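PDB 4PAG: periplasmic binding protein from Sulfurospirillum deleyianum, which probably captures a solute in the periplasm and hands it to an ABC transporter, as relatives do with iron chelates or vitamin B12. Local coordinates for residues R170-Y175 and G199-H204; L224-V229 and V249-Q254; E18-I23 and P90-T95; V36-P41 and M138-R143; K159-S164 and T291-K296. All blocks are in the same frame, centred on the assembly; numbering follows the deposited sequence.

Contact 1: residues R170-Y175 and G199-H204; sequences RTKVYY and GGNLVH
Lys172 pairs with Asn201 and Val173 with Leu202, as two parallel strands. They form one edge of the four-stranded parallel sheet of a Rossmann-like lobe, and helix 193-197 lies in the crossover between them. Three backbone bonds zip the strands together. Asn201 N gives a nearly straight bond to Thr171 O (2.9 Å, 174°). Val173 N then donates to Asn201 O at 3.0 Å, and Val203 N to Val173 O at 3.1 Å. On the inner side strand 172-176 bonds to strand 229-232, so 201-202 is the outermost strand.

Side chains of paired residues run together off the same face of the sheet. Val173 and Leu202 share one face, with CG1 of the valine 4.0 Å from CD2 of the leucine. Lys172 and Asn201 share the other. Val203 crosses Tyr174 at about a right angle, and its CG2 meets the edge of the ring at CD1 (3.8 Å). The phenol OH of Tyr174 bonds to Gly181 O. Gly199 ends helix 193-197 in a Schellman motif. Gly200 passes so close to Val173 that a CB there would run into CG1. Asn201 extends CG opposite its backbone N (chi1 178°), sending OD1 to Lys205 NZ and ND2 to a water. That water lies 2.8 Å from Asn201 ND2 and donates to Arg170 O at 2.7 Å.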
# COMPACT_ATOMS: atom_id res chain seq x y z
N ARG A 170 -0.20 2.78 24.06
CA ARG A 170 -0.15 2.33 22.67
C ARG A 170 0.22 0.85 22.59
O ARG A 170 1.15 0.40 23.26
CB ARG A 170 0.85 3.15 21.86
CG ARG A 170 0.53 4.64 21.78
CD ARG A 170 -0.53 4.92 20.75
NE ARG A 170 -0.99 6.32 20.74
CZ ARG A 170 -0.60 7.26 19.89
NH1 ARG A 170 0.30 7.01 18.94
NH2 ARG A 170 -1.11 8.48 19.98
N THR A 171 -0.50 0.11 21.76
CA THR A 171 -0.34 -1.34 21.66
C THR A 171 0.99 -1.70 21.00
O THR A 171 1.28 -1.26 19.90
CB THR A 171 -1.50 -1.94 20.85
OG1 THR A 171 -2.74 -1.61 21.48
CG2 THR A 171 -1.40 -3.46 20.71
N LYS A 172 1.81 -2.52 21.67
CA LYS A 172 3.04 -3.02 21.07
C LYS A 172 2.73 -4.02 19.96
O LYS A 172 1.97 -4.98 20.17
CB LYS A 172 3.94 -3.66 22.12
CG LYS A 172 4.47 -2.68 23.16
CD LYS A 172 5.00 -3.39 24.40
CE LYS A 172 6.25 -4.21 24.11
NZ LYS A 172 6.57 -5.14 25.24
N VAL A 173 3.31 -3.80 18.79
CA VAL A 173 3.05 -4.65 17.64
C VAL A 173 4.35 -5.07 16.94
O VAL A 173 5.28 -4.27 16.78
CB VAL A 173 2.04 -3.97 16.65
CG1 VAL A 173 2.51 -2.60 16.20
CG2 VAL A 173 1.76 -4.85 15.44
N TYR A 174 4.40 -6.34 16.54
CA TYR A 174 5.48 -6.89 15.75
C TYR A 174 4.94 -7.21 14.36
O TYR A 174 3.94 -7.90 14.22
CB TYR A 174 6.04 -8.16 16.40
CG TYR A 174 7.11 -8.83 15.58
CD1 TYR A 174 8.33 -8.20 15.34
CD2 TYR A 174 6.91 -10.08 15.00
CE1 TYR A 174 9.31 -8.79 14.57
CE2 TYR A 174 7.89 -10.69 14.23
CZ TYR A 174 9.09 -10.04 14.02
OH TYR A 174 10.07 -10.61 13.27
N TYR A 175 5.61 -6.69 13.34
CA TYR A 175 5.25 -6.95 11.96
C TYR A 175 6.08 -8.14 11.47
O TYR A 175 7.28 -8.01 11.26
CB TYR A 175 5.52 -5.70 11.11
CG TYR A 175 5.15 -5.79 9.65
CD1 TYR A 175 4.10 -6.59 9.20
CD2 TYR A 175 5.86 -5.05 8.71
CE1 TYR A 175 3.77 -6.65 7.85
CE2 TYR A 175 5.54 -5.09 7.37
CZ TYR A 175 4.50 -5.90 6.93
OH TYR A 175 4.21 -5.94 5.58
N GLY A 199 -1.74 3.74 15.32
CA GLY A 199 -1.48 3.89 16.75
C GLY A 199 -0.65 2.77 17.36
O GLY A 199 -0.66 2.57 18.57
N GLY A 200 0.08 2.04 16.53
CA GLY A 200 0.94 0.98 17.01
C GLY A 200 2.26 1.47 17.55
O GLY A 200 2.80 2.48 17.09
N ASN A 201 2.77 0.76 18.55
CA ASN A 201 4.14 0.92 19.02
C ASN A 201 4.95 -0.22 18.40
O ASN A 201 5.00 -1.35 18.92
CB ASN A 201 4.16 0.88 20.55
CG ASN A 201 5.55 1.00 21.12
OD1 ASN A 201 6.54 0.99 20.41
ND2 ASN A 201 5.62 1.11 22.44
N LEU A 202 5.56 0.08 17.26
CA LEU A 202 6.31 -0.92 16.51
C LEU A 202 7.58 -1.30 17.28
O LEU A 202 8.39 -0.45 17.60
CB LEU A 202 6.65 -0.37 15.13
CG LEU A 202 5.53 -0.46 14.10
CD1 LEU A 202 5.80 0.49 12.94
CD2 LEU A 202 5.40 -1.89 13.59
N VAL A 203 7.75 -2.59 17.57
CA VAL A 203 8.76 -2.99 18.54
C VAL A 203 10.22 -2.88 18.09
O VAL A 203 11.10 -2.70 18.93
CB VAL A 203 8.51 -4.41 19.09
CG1 VAL A 203 7.22 -4.41 19.90
CG2 VAL A 203 8.46 -5.45 17.98
N HIS A 204 10.48 -3.00 16.79
CA HIS A 204 11.84 -2.93 16.25
C HIS A 204 12.17 -1.48 15.84
O HIS A 204 11.59 -0.94 14.88
CB HIS A 204 11.98 -3.90 15.07
CG HIS A 204 13.38 -4.11 14.60
ND1 HIS A 204 14.34 -4.76 15.36
CD2 HIS A 204 13.99 -3.79 13.43
CE1 HIS A 204 15.47 -4.81 14.68
NE2 HIS A 204 15.29 -4.23 13.51
O HOH W 1 3.45 1.40 24.14

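Contact 2: residues L224-V229 and V249-Q254; sequences LYDPEV and VLKAVQ
Ala252 packs its CB against the backbone of Pro227 and Glu228. This carbon meets two carbonyl oxygens, Glu228 O at 3.5 Å and Pro227 O at 3.6 Å. The link to Pro227 is completed by a water. It donates to Pro227 O (2.6 Å) and accepts from Ala252 N (3.0 Å). Ala252 lies in the first turn of helix 251-254, where backbone N-H groups have no earlier carbonyl in the helix to bond. The water thus serves one of them. The side chain of Lys251 starts with CB pointing toward 224-229. Its CG comes 4.1 Å from Asp226 OD1. The chain then bends at chi2 (-82°), and CD, CE and NZ lead away. Asp226 has positive phi and turns the chain out of helix 219-225. The contact therefore joins the loop between helix 219-225 and strand 229-232 to the start of helix 251-254. Leu250, the N-cap residue, touches Ile222 on that first helix, and both Leu250 and Ala252 rest on Ile230 of the strand.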
# COMPACT_ATOMS: atom_id res chain seq x y z
N LEU A 224 11.93 -11.18 23.44
CA LEU A 224 12.29 -10.00 24.23
C LEU A 224 11.35 -8.84 23.97
O LEU A 224 10.94 -8.15 24.90
CB LEU A 224 13.73 -9.55 23.97
CG LEU A 224 14.82 -10.46 24.54
CD1 LEU A 224 16.18 -10.06 23.99
CD2 LEU A 224 14.82 -10.42 26.06
N TYR A 225 10.99 -8.63 22.70
CA TYR A 225 10.10 -7.55 22.33
C TYR A 225 8.69 -7.70 22.93
O TYR A 225 8.01 -6.70 23.16
CB TYR A 225 10.01 -7.41 20.80
CG TYR A 225 11.21 -6.77 20.10
CD1 TYR A 225 12.02 -5.82 20.74
CD2 TYR A 225 11.50 -7.06 18.76
CE1 TYR A 225 13.09 -5.22 20.09
CE2 TYR A 225 12.57 -6.46 18.09
CZ TYR A 225 13.36 -5.54 18.76
OH TYR A 225 14.42 -4.94 18.11
N ASP A 226 8.26 -8.93 23.18
CA ASP A 226 6.99 -9.20 23.87
C ASP A 226 5.81 -8.42 23.25
O ASP A 226 5.12 -7.66 23.94
CB ASP A 226 7.16 -8.86 25.37
CG ASP A 226 5.94 -9.23 26.21
OD1 ASP A 226 5.23 -10.19 25.87
OD2 ASP A 226 5.70 -8.55 27.24
N PRO A 227 5.57 -8.60 21.94
CA PRO A 227 4.49 -7.82 21.35
C PRO A 227 3.12 -8.24 21.88
O PRO A 227 2.93 -9.40 22.28
CB PRO A 227 4.60 -8.14 19.85
CG PRO A 227 5.19 -9.51 19.81
CD PRO A 227 6.18 -9.53 20.96
N GLU A 228 2.19 -7.30 21.90
CA GLU A 228 0.81 -7.59 22.28
C GLU A 228 0.01 -8.10 21.09
O GLU A 228 -0.88 -8.94 21.25
CB GLU A 228 0.15 -6.35 22.87
CG GLU A 228 0.84 -5.85 24.13
CD GLU A 228 0.42 -4.45 24.52
OE1 GLU A 228 -0.65 -4.32 25.14
OE2 GLU A 228 1.16 -3.49 24.22
N VAL A 229 0.33 -7.58 19.91
CA VAL A 229 -0.29 -8.01 18.66
C VAL A 229 0.79 -8.33 17.63
O VAL A 229 1.81 -7.64 17.54
CB VAL A 229 -1.25 -6.93 18.11
CG1 VAL A 229 -1.72 -7.28 16.71
CG2 VAL A 229 -2.46 -6.75 19.02
N VAL A 249 5.25 -19.51 23.60
CA VAL A 249 5.86 -18.66 24.62
C VAL A 249 5.34 -17.21 24.56
O VAL A 249 5.32 -16.51 25.56
CB VAL A 249 7.41 -18.67 24.54
CG1 VAL A 249 7.92 -18.07 23.23
CG2 VAL A 249 8.00 -17.92 25.70
N LEU A 250 4.91 -16.78 23.38
CA LEU A 250 4.47 -15.40 23.18
C LEU A 250 3.04 -15.18 23.67
O LEU A 250 2.14 -15.94 23.32
CB LEU A 250 4.56 -15.04 21.70
CG LEU A 250 5.95 -15.06 21.07
CD1 LEU A 250 5.85 -14.79 19.58
CD2 LEU A 250 6.87 -14.03 21.71
N LYS A 251 2.83 -14.12 24.44
CA LYS A 251 1.49 -13.79 24.94
C LYS A 251 0.52 -13.49 23.78
O LYS A 251 -0.65 -13.83 23.86
CB LYS A 251 1.53 -12.61 25.92
CG LYS A 251 2.41 -12.81 27.15
CD LYS A 251 1.72 -13.60 28.27
CE LYS A 251 2.61 -13.66 29.51
NZ LYS A 251 2.02 -14.36 30.70
N ALA A 252 1.00 -12.85 22.72
CA ALA A 252 0.15 -12.59 21.56
C ALA A 252 -0.40 -13.90 20.99
O ALA A 252 -1.55 -13.95 20.57
CB ALA A 252 0.92 -11.82 20.49
N VAL A 253 0.42 -14.95 21.01
CA VAL A 253 0.02 -16.25 20.48
C VAL A 253 -0.99 -16.91 21.42
O VAL A 253 -2.01 -17.44 20.96
CB VAL A 253 1.24 -17.15 20.21
CG1 VAL A 253 0.82 -18.58 19.91
CG2 VAL A 253 2.06 -16.58 19.06
N GLN A 254 -0.72 -16.86 22.72
CA GLN A 254 -1.66 -17.31 23.75
C GLN A 254 -3.02 -16.63 23.64
O GLN A 254 -4.06 -17.29 23.77
CB GLN A 254 -1.10 -17.03 25.15
CG GLN A 254 0.12 -17.86 25.49
CD GLN A 254 -0.20 -19.33 25.70
OE1 GLN A 254 -1.32 -19.68 26.05
NE2 GLN A 254 0.78 -20.19 25.49
O HOH W 2 3.84 -11.84 22.42

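Contact 3: residues E18-I23 and P90-T95; sequences EHITRI and PDVIIT
Asp91 points its carboxylate at the backbone of Thr21 and Arg22, and one oxygen takes both N-H groups. Thr21 N meets OD2 of Asp91 nearly along the C-O bond, at 2.8 Å. Arg22 N comes to the same OD2 from above the carboxylate plane, 53° out of it, at 3.1 Å. Thr21 OG1 adds a weak bond to this oxygen. In return Asp91 N donates to Arg22 O (2.8 Å), so donors and acceptors run both ways between the two segments. Ile20 and Asp91 run antiparallel past one another, with CD1 of Ile20 3.9 Å from the aspartate CB. Replacing Asp91 with an alanine would probably leave the N-H groups of Thr21 and Arg22 without their shared acceptor, with only the backbone bond to Arg22 O remaining of the four.

Ile23 and Val92 project together from neighbouring strands. A chi1 of -166° turns CG1 of Ile23 away from its own N, to 3.8 Å from Val92 CG1. Its CD1 continues to Ile94 CG1, also at 3.8 Å. Helix 28-37 packs on this face, through Ile34 and Ile30. Neighbouring parallel strands with a helix over them are typical of a Rossmann-like lobe, here the N-terminal one.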
# COMPACT_ATOMS: atom_id res chain seq x y z
N GLU A 18 -3.78 17.74 -23.77
CA GLU A 18 -5.11 17.96 -23.21
C GLU A 18 -5.69 16.66 -22.68
O GLU A 18 -6.19 16.61 -21.55
CB GLU A 18 -6.03 18.56 -24.28
CG GLU A 18 -7.38 19.04 -23.77
CD GLU A 18 -7.28 20.14 -22.72
OE1 GLU A 18 -6.34 20.96 -22.78
OE2 GLU A 18 -8.15 20.18 -21.83
N HIS A 19 -5.59 15.60 -23.49
CA HIS A 19 -6.12 14.29 -23.10
C HIS A 19 -5.03 13.24 -23.01
O HIS A 19 -4.34 12.95 -23.98
CB HIS A 19 -7.19 13.85 -24.10
CG HIS A 19 -8.39 14.75 -24.12
ND1 HIS A 19 -8.66 15.60 -25.17
CD2 HIS A 19 -9.36 14.96 -23.20
CE1 HIS A 19 -9.77 16.28 -24.90
NE2 HIS A 19 -10.21 15.91 -23.71
N ILE A 20 -4.88 12.67 -21.82
CA ILE A 20 -3.95 11.58 -21.58
C ILE A 20 -4.68 10.28 -21.92
O ILE A 20 -5.62 9.91 -21.21
CB ILE A 20 -3.49 11.54 -20.11
CG1 ILE A 20 -2.91 12.89 -19.67
CG2 ILE A 20 -2.49 10.41 -19.88
CD1 ILE A 20 -1.67 13.32 -20.42
N THR A 21 -4.27 9.61 -22.99
CA THR A 21 -4.88 8.34 -23.38
C THR A 21 -3.96 7.15 -23.11
O THR A 21 -4.39 6.01 -23.18
CB THR A 21 -5.24 8.35 -24.87
OG1 THR A 21 -4.04 8.47 -25.64
CG2 THR A 21 -6.17 9.53 -25.20
N ARG A 22 -2.69 7.42 -22.80
CA ARG A 22 -1.70 6.38 -22.49
C ARG A 22 -0.87 6.84 -21.29
O ARG A 22 -0.29 7.92 -21.33
CB ARG A 22 -0.78 6.12 -23.69
CG ARG A 22 -1.50 5.77 -24.99
CD ARG A 22 -0.54 5.50 -26.13
NE ARG A 22 0.27 4.30 -25.91
CZ ARG A 22 -0.15 3.04 -26.12
NH1 ARG A 22 -1.38 2.79 -26.56
NH2 ARG A 22 0.67 2.03 -25.87
N ILE A 23 -0.83 6.04 -20.24
CA ILE A 23 -0.12 6.43 -19.02
C ILE A 23 0.60 5.21 -18.45
O ILE A 23 0.21 4.08 -18.69
CB ILE A 23 -1.09 7.04 -17.98
CG1 ILE A 23 -0.34 7.75 -16.85
CG2 ILE A 23 -2.03 5.99 -17.39
CD1 ILE A 23 -1.21 8.68 -16.03
N PRO A 90 3.82 6.12 -23.62
CA PRO A 90 2.88 6.75 -22.71
C PRO A 90 2.95 8.27 -22.87
O PRO A 90 4.04 8.79 -23.12
CB PRO A 90 3.39 6.33 -21.33
CG PRO A 90 4.85 6.15 -21.52
CD PRO A 90 5.04 5.66 -22.93
N ASP A 91 1.82 8.96 -22.76
CA ASP A 91 1.81 10.44 -22.78
C ASP A 91 2.57 11.02 -21.58
O ASP A 91 3.17 12.08 -21.66
CB ASP A 91 0.38 10.98 -22.79
CG ASP A 91 -0.43 10.51 -23.99
OD1 ASP A 91 0.13 10.47 -25.10
OD2 ASP A 91 -1.63 10.19 -23.83
N VAL A 92 2.51 10.31 -20.46
CA VAL A 92 3.19 10.74 -19.25
C VAL A 92 3.50 9.52 -18.38
O VAL A 92 2.81 8.50 -18.47
CB VAL A 92 2.34 11.79 -18.48
CG1 VAL A 92 1.07 11.16 -17.93
CG2 VAL A 92 3.14 12.46 -17.38
N ILE A 93 4.56 9.62 -17.59
CA ILE A 93 4.92 8.60 -16.60
C ILE A 93 4.76 9.23 -15.22
O ILE A 93 5.21 10.35 -14.99
CB ILE A 93 6.37 8.12 -16.78
CG1 ILE A 93 6.53 7.45 -18.15
CG2 ILE A 93 6.77 7.16 -15.66
CD1 ILE A 93 7.97 7.11 -18.51
N ILE A 94 4.09 8.52 -14.32
CA ILE A 94 3.92 8.97 -12.96
C ILE A 94 4.85 8.12 -12.09
O ILE A 94 4.78 6.89 -12.13
CB ILE A 94 2.47 8.79 -12.47
CG1 ILE A 94 1.47 9.43 -13.44
CG2 ILE A 94 2.32 9.37 -11.08
CD1 ILE A 94 1.62 10.93 -13.62
N THR A 95 5.71 8.77 -11.32
CA THR A 95 6.67 8.05 -10.48
C THR A 95 6.44 8.23 -8.99
O THR A 95 5.71 9.11 -8.54
CB THR A 95 8.13 8.44 -10.81
OG1 THR A 95 8.44 9.72 -10.26
CG2 THR A 95 8.36 8.47 -12.30

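Contact 4: residues V36-P41 and M138-R143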
# COMPACT_ATOMS: atom_id res chain seq x y z
N VAL A 36 -7.62 2.50 -9.90
CA VAL A 36 -8.89 2.85 -9.27
C VAL A 36 -9.46 4.18 -9.78
O VAL A 36 -10.65 4.41 -9.68
CB VAL A 36 -8.85 2.81 -7.71
CG1 VAL A 36 -8.73 1.37 -7.23
CG2 VAL A 36 -7.75 3.69 -7.15
N ILE A 37 -8.61 5.06 -10.33
CA ILE A 37 -9.09 6.27 -10.98
C ILE A 37 -9.66 5.91 -12.36
O ILE A 37 -10.84 6.15 -12.64
CB ILE A 37 -7.99 7.35 -11.09
CG1 ILE A 37 -7.55 7.80 -9.70
CG2 ILE A 37 -8.50 8.57 -11.88
CD1 ILE A 37 -6.27 8.61 -9.71
N ASP A 38 -8.84 5.30 -13.21
CA ASP A 38 -9.29 4.82 -14.52
C ASP A 38 -8.20 3.93 -15.12
O ASP A 38 -7.09 4.39 -15.36
CB ASP A 38 -9.58 6.01 -15.45
CG ASP A 38 -10.12 5.59 -16.80
OD1 ASP A 38 -10.55 4.42 -16.97
OD2 ASP A 38 -10.10 6.43 -17.72
N ASP A 39 -8.52 2.66 -15.35
CA ASP A 39 -7.55 1.72 -15.90
C ASP A 39 -7.38 1.84 -17.41
O ASP A 39 -6.38 1.37 -17.97
CB ASP A 39 -7.93 0.28 -15.52
CG ASP A 39 -9.24 -0.16 -16.12
OD1 ASP A 39 -10.23 0.60 -16.01
OD2 ASP A 39 -9.29 -1.27 -16.70
N THR A 40 -8.34 2.49 -18.07
CA THR A 40 -8.35 2.58 -19.53
C THR A 40 -7.00 2.99 -20.13
O THR A 40 -6.48 2.29 -20.99
CB THR A 40 -9.47 3.51 -20.03
OG1 THR A 40 -10.71 3.13 -19.42
CG2 THR A 40 -9.62 3.43 -21.53
N PRO A 41 -6.38 4.08 -19.64
CA PRO A 41 -5.13 4.49 -20.30
C PRO A 41 -3.84 3.76 -19.87
O PRO A 41 -2.78 4.05 -20.42
CB PRO A 41 -5.03 5.97 -19.95
CG PRO A 41 -5.72 6.09 -18.64
CD PRO A 41 -6.76 4.99 -18.55
N MSE A 138 -4.98 13.36 -15.33
CA MSE A 138 -5.71 12.43 -16.18
C MSE A 138 -7.04 12.96 -16.71
O MSE A 138 -7.70 12.28 -17.48
CB MSE A 138 -5.97 11.16 -15.34
CG MSE A 138 -4.69 10.41 -14.96
SE MSE A 138 -5.04 8.86 -13.79
CE MSE A 138 -6.02 7.81 -15.16
N GLN A 139 -7.45 14.16 -16.30
CA GLN A 139 -8.78 14.71 -16.60
C GLN A 139 -9.88 13.76 -16.13
O GLN A 139 -10.85 13.51 -16.85
CB GLN A 139 -8.94 15.00 -18.10
CG GLN A 139 -7.89 15.92 -18.69
CD GLN A 139 -8.25 17.38 -18.58
OE1 GLN A 139 -8.77 17.82 -17.56
NE2 GLN A 139 -7.99 18.15 -19.64
N LYS A 140 -9.71 13.23 -14.92
CA LYS A 140 -10.67 12.35 -14.27
C LYS A 140 -10.96 12.95 -12.88
O LYS A 140 -10.89 12.26 -11.84
CB LYS A 140 -10.09 10.94 -14.13
CG LYS A 140 -9.89 10.19 -15.45
CD LYS A 140 -11.20 9.88 -16.16
CE LYS A 140 -12.15 9.10 -15.27
NZ LYS A 140 -13.27 8.49 -16.04
N GLU A 141 -11.30 14.23 -12.89
CA GLU A 141 -11.37 15.02 -11.68
C GLU A 141 -12.51 14.56 -10.74
O GLU A 141 -12.29 14.42 -9.54
CB GLU A 141 -11.54 16.52 -12.00
CG GLU A 141 -10.41 17.14 -12.82
CD GLU A 141 -10.68 17.17 -14.32
OE1 GLU A 141 -11.44 16.32 -14.86
OE2 GLU A 141 -10.12 18.07 -14.98
N GLU A 142 -13.70 14.31 -11.28
CA GLU A 142 -14.82 13.93 -10.42
C GLU A 142 -14.57 12.56 -9.78
O GLU A 142 -14.85 12.38 -8.60
CB GLU A 142 -16.16 13.92 -11.15
CG GLU A 142 -16.66 15.29 -11.60
CD GLU A 142 -16.71 16.31 -10.48
OE1 GLU A 142 -17.05 15.94 -9.33
OE2 GLU A 142 -16.41 17.49 -10.75
N ARG A 143 -14.06 11.62 -10.56
CA ARG A 143 -13.71 10.31 -10.03
C ARG A 143 -12.62 10.43 -8.96
O ARG A 143 -12.78 9.91 -7.86
CB ARG A 143 -13.25 9.38 -11.15
CG ARG A 143 -12.66 8.07 -10.68
CD ARG A 143 -13.67 7.21 -9.95
NE ARG A 143 -13.10 5.93 -9.52
CZ ARG A 143 -13.70 5.07 -8.69
NH1 ARG A 143 -14.90 5.33 -8.19
NH2 ARG A 143 -13.08 3.94 -8.37
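Arg143 swings CG to the far side from its backbone N (chi1 171°) and bends at chi2 (64°), which carries its guanidinium to Val36 O. It grips this oxygen side-on with two nitrogens, NE at 2.9 Å and NH2 at 2.8 Å. The oxygen lies nearly in the guanidinium plane, and both donors lie in the carbonyl plane. The two bonds fix the rotation of the group, edge-on to the last turn of helix 28-37. Its positive charge at the C-terminal end of the helix would probably be stabilised by the helix dipole. NH1 of Arg143 bonds to Leu307 O of helix 297-309.

Ile37 passes its CG2 branch alongside Lys140, head to tail, 3.6 Å from the lysine CB. Met138, present as selenomethionine, crosses Ile37 obliquely. Its chain bends at chi3, and CE comes 3.6 Å from Asp38 O and 3.9 Å from Pro41 CG. Asp38 OD1 takes Thr40 N at 3.1 Å in an Asx turn. The contact joins the end of helix 28-37 to the turn between helices 127-138 and 141-163. A long helix between two Rossmann-like lobes, here 141-163, is typical of the iron-chelate and B12 binding proteins.

Contact 5: residues K159-S164 and T291-K296; sequences KTFVAS and TRYPYK
Arg292 is the first residue of 291-296 to meet Phe161. Its CB lies in the plane of the phenyl ring, at the edge, 4.0 Å from CE1 of Phe161. Its carbonyl O is 3.4 Å from that same CE1. The guanidinium goes on to a salt bridge with Glu169. Tyr293 follows and makes an edge-to-face pair: its edge points at the face of Phe161, with planes at 88° and ring centroids 5.8 Å apart. Its OH bonds to His282. Pro294 comes over the same face, its CD 4.0 Å from the centroid of the Phe161 ring in a CH-pi contact. The extended chi1 of Phe161 (169°) sends the ring out from its helix toward the loop. An alanine in place of Phe161 is likely to open a gap here and deprive Tyr293 and Pro294 of their aromatic surface. The contact fixes the end of helix 141-163 to the loop that joins helix 277-288 to helix 297-309.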
# COMPACT_ATOMS: atom_id res chain seq x y z
N LYS A 159 -6.96 9.55 12.59
CA LYS A 159 -6.09 10.51 13.29
C LYS A 159 -6.69 10.95 14.62
O LYS A 159 -5.99 11.02 15.64
CB LYS A 159 -5.83 11.74 12.42
CG LYS A 159 -4.79 12.68 12.99
CD LYS A 159 -4.57 13.91 12.11
CE LYS A 159 -3.36 14.69 12.59
NZ LYS A 159 -3.37 16.11 12.16
N THR A 160 -7.97 11.26 14.61
CA THR A 160 -8.68 11.67 15.81
C THR A 160 -8.74 10.53 16.82
O THR A 160 -8.48 10.75 18.00
CB THR A 160 -10.08 12.20 15.46
OG1 THR A 160 -9.93 13.35 14.63
CG2 THR A 160 -10.84 12.60 16.72
N PHE A 161 -9.03 9.32 16.37
CA PHE A 161 -9.03 8.16 17.27
C PHE A 161 -7.64 7.89 17.89
O PHE A 161 -7.52 7.74 19.11
CB PHE A 161 -9.53 6.89 16.57
CG PHE A 161 -9.30 5.65 17.38
CD1 PHE A 161 -9.99 5.44 18.56
CD2 PHE A 161 -8.35 4.71 16.99
CE1 PHE A 161 -9.77 4.31 19.32
CE2 PHE A 161 -8.12 3.58 17.75
CZ PHE A 161 -8.84 3.39 18.92
N VAL A 162 -6.60 7.85 17.06
CA VAL A 162 -5.25 7.57 17.56
C VAL A 162 -4.79 8.64 18.56
O VAL A 162 -4.17 8.32 19.59
CB VAL A 162 -4.25 7.39 16.40
CG1 VAL A 162 -2.82 7.34 16.91
CG2 VAL A 162 -4.56 6.10 15.64
N ALA A 163 -5.12 9.90 18.30
CA ALA A 163 -4.83 10.99 19.24
C ALA A 163 -5.45 10.77 20.63
O ALA A 163 -4.92 11.26 21.62
CB ALA A 163 -5.26 12.33 18.67
N SER A 164 -6.56 10.05 20.70
CA SER A 164 -7.22 9.76 21.99
C SER A 164 -6.54 8.65 22.81
O SER A 164 -6.94 8.40 23.96
CB SER A 164 -8.70 9.43 21.78
OG SER A 164 -8.89 8.10 21.31
N THR A 291 -11.23 -3.07 21.97
CA THR A 291 -12.26 -2.50 22.83
C THR A 291 -12.47 -0.99 22.59
O THR A 291 -13.57 -0.50 22.78
CB THR A 291 -11.97 -2.76 24.31
OG1 THR A 291 -10.73 -2.15 24.68
CG2 THR A 291 -11.90 -4.25 24.57
N ARG A 292 -11.43 -0.27 22.18
CA ARG A 292 -11.52 1.19 22.02
C ARG A 292 -11.90 1.62 20.59
O ARG A 292 -12.49 2.67 20.41
CB ARG A 292 -10.20 1.86 22.40
CG ARG A 292 -9.82 1.80 23.88
CD ARG A 292 -8.30 1.68 24.00
NE ARG A 292 -7.73 2.18 25.25
CZ ARG A 292 -7.61 3.47 25.57
NH1 ARG A 292 -8.07 4.43 24.78
NH2 ARG A 292 -7.06 3.80 26.73
N TYR A 293 -11.55 0.83 19.58
CA TYR A 293 -11.80 1.22 18.19
C TYR A 293 -13.30 1.43 17.98
O TYR A 293 -14.07 0.50 18.14
CB TYR A 293 -11.26 0.17 17.22
CG TYR A 293 -11.46 0.52 15.77
CD1 TYR A 293 -10.65 1.46 15.13
CD2 TYR A 293 -12.46 -0.09 15.02
CE1 TYR A 293 -10.84 1.78 13.79
CE2 TYR A 293 -12.65 0.22 13.69
CZ TYR A 293 -11.84 1.15 13.09
OH TYR A 293 -12.06 1.45 11.77
N PRO A 294 -13.73 2.65 17.64
CA PRO A 294 -15.15 2.98 17.69
C PRO A 294 -15.96 2.75 16.41
O PRO A 294 -17.16 3.02 16.41
CB PRO A 294 -15.12 4.48 18.01
CG PRO A 294 -13.94 4.96 17.26
CD PRO A 294 -12.92 3.85 17.34
N TYR A 295 -15.35 2.27 15.33
CA TYR A 295 -16.06 2.07 14.06
C TYR A 295 -16.37 0.60 13.81
O TYR A 295 -15.87 -0.28 14.52
CB TYR A 295 -15.26 2.67 12.90
CG TYR A 295 -14.97 4.13 13.12
CD1 TYR A 295 -15.99 5.08 13.03
CD2 TYR A 295 -13.69 4.57 13.46
CE1 TYR A 295 -15.74 6.43 13.26
CE2 TYR A 295 -13.43 5.92 13.69
CZ TYR A 295 -14.46 6.84 13.58
OH TYR A 295 -14.21 8.16 13.81
N LYS A 296 -17.21 0.34 12.82
CA LYS A 296 -17.52 -1.02 12.39
C LYS A 296 -16.68 -1.31 11.16
O LYS A 296 -16.96 -0.82 10.06
CB LYS A 296 -19.02 -1.16 12.11
CG LYS A 296 -19.85 -0.92 13.37
CD LYS A 296 -21.14 -0.16 13.11
CE LYS A 296 -22.35 -1.06 12.98
NZ LYS A 296 -23.61 -0.32 13.27

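Contacts 1 and 2 lie on the opposite side of the chain's centre from contacts 3 and 4. Contacts 3 and 4 interleave early in the chain, with centres 11 Å apart, and are tied by the Ile23 N to Pro41 O bond. Contact 3 is on the three-stranded sheet of the N-terminal lobe; contact 4 joins helix ends beside it. Contacts 1 and 2 follow in series, also 11 Å apart. Contact 1 is at the edge of the other lobe's four-stranded sheet; contact 2 lies at the loop leading into its strand 229-232. Both are nested in the loop closed by contact 5. Helix 141-163 serves contacts 4 and 5, 32 Å apart between centres. It thus spans both lobes, consistent with this family's rather rigid build.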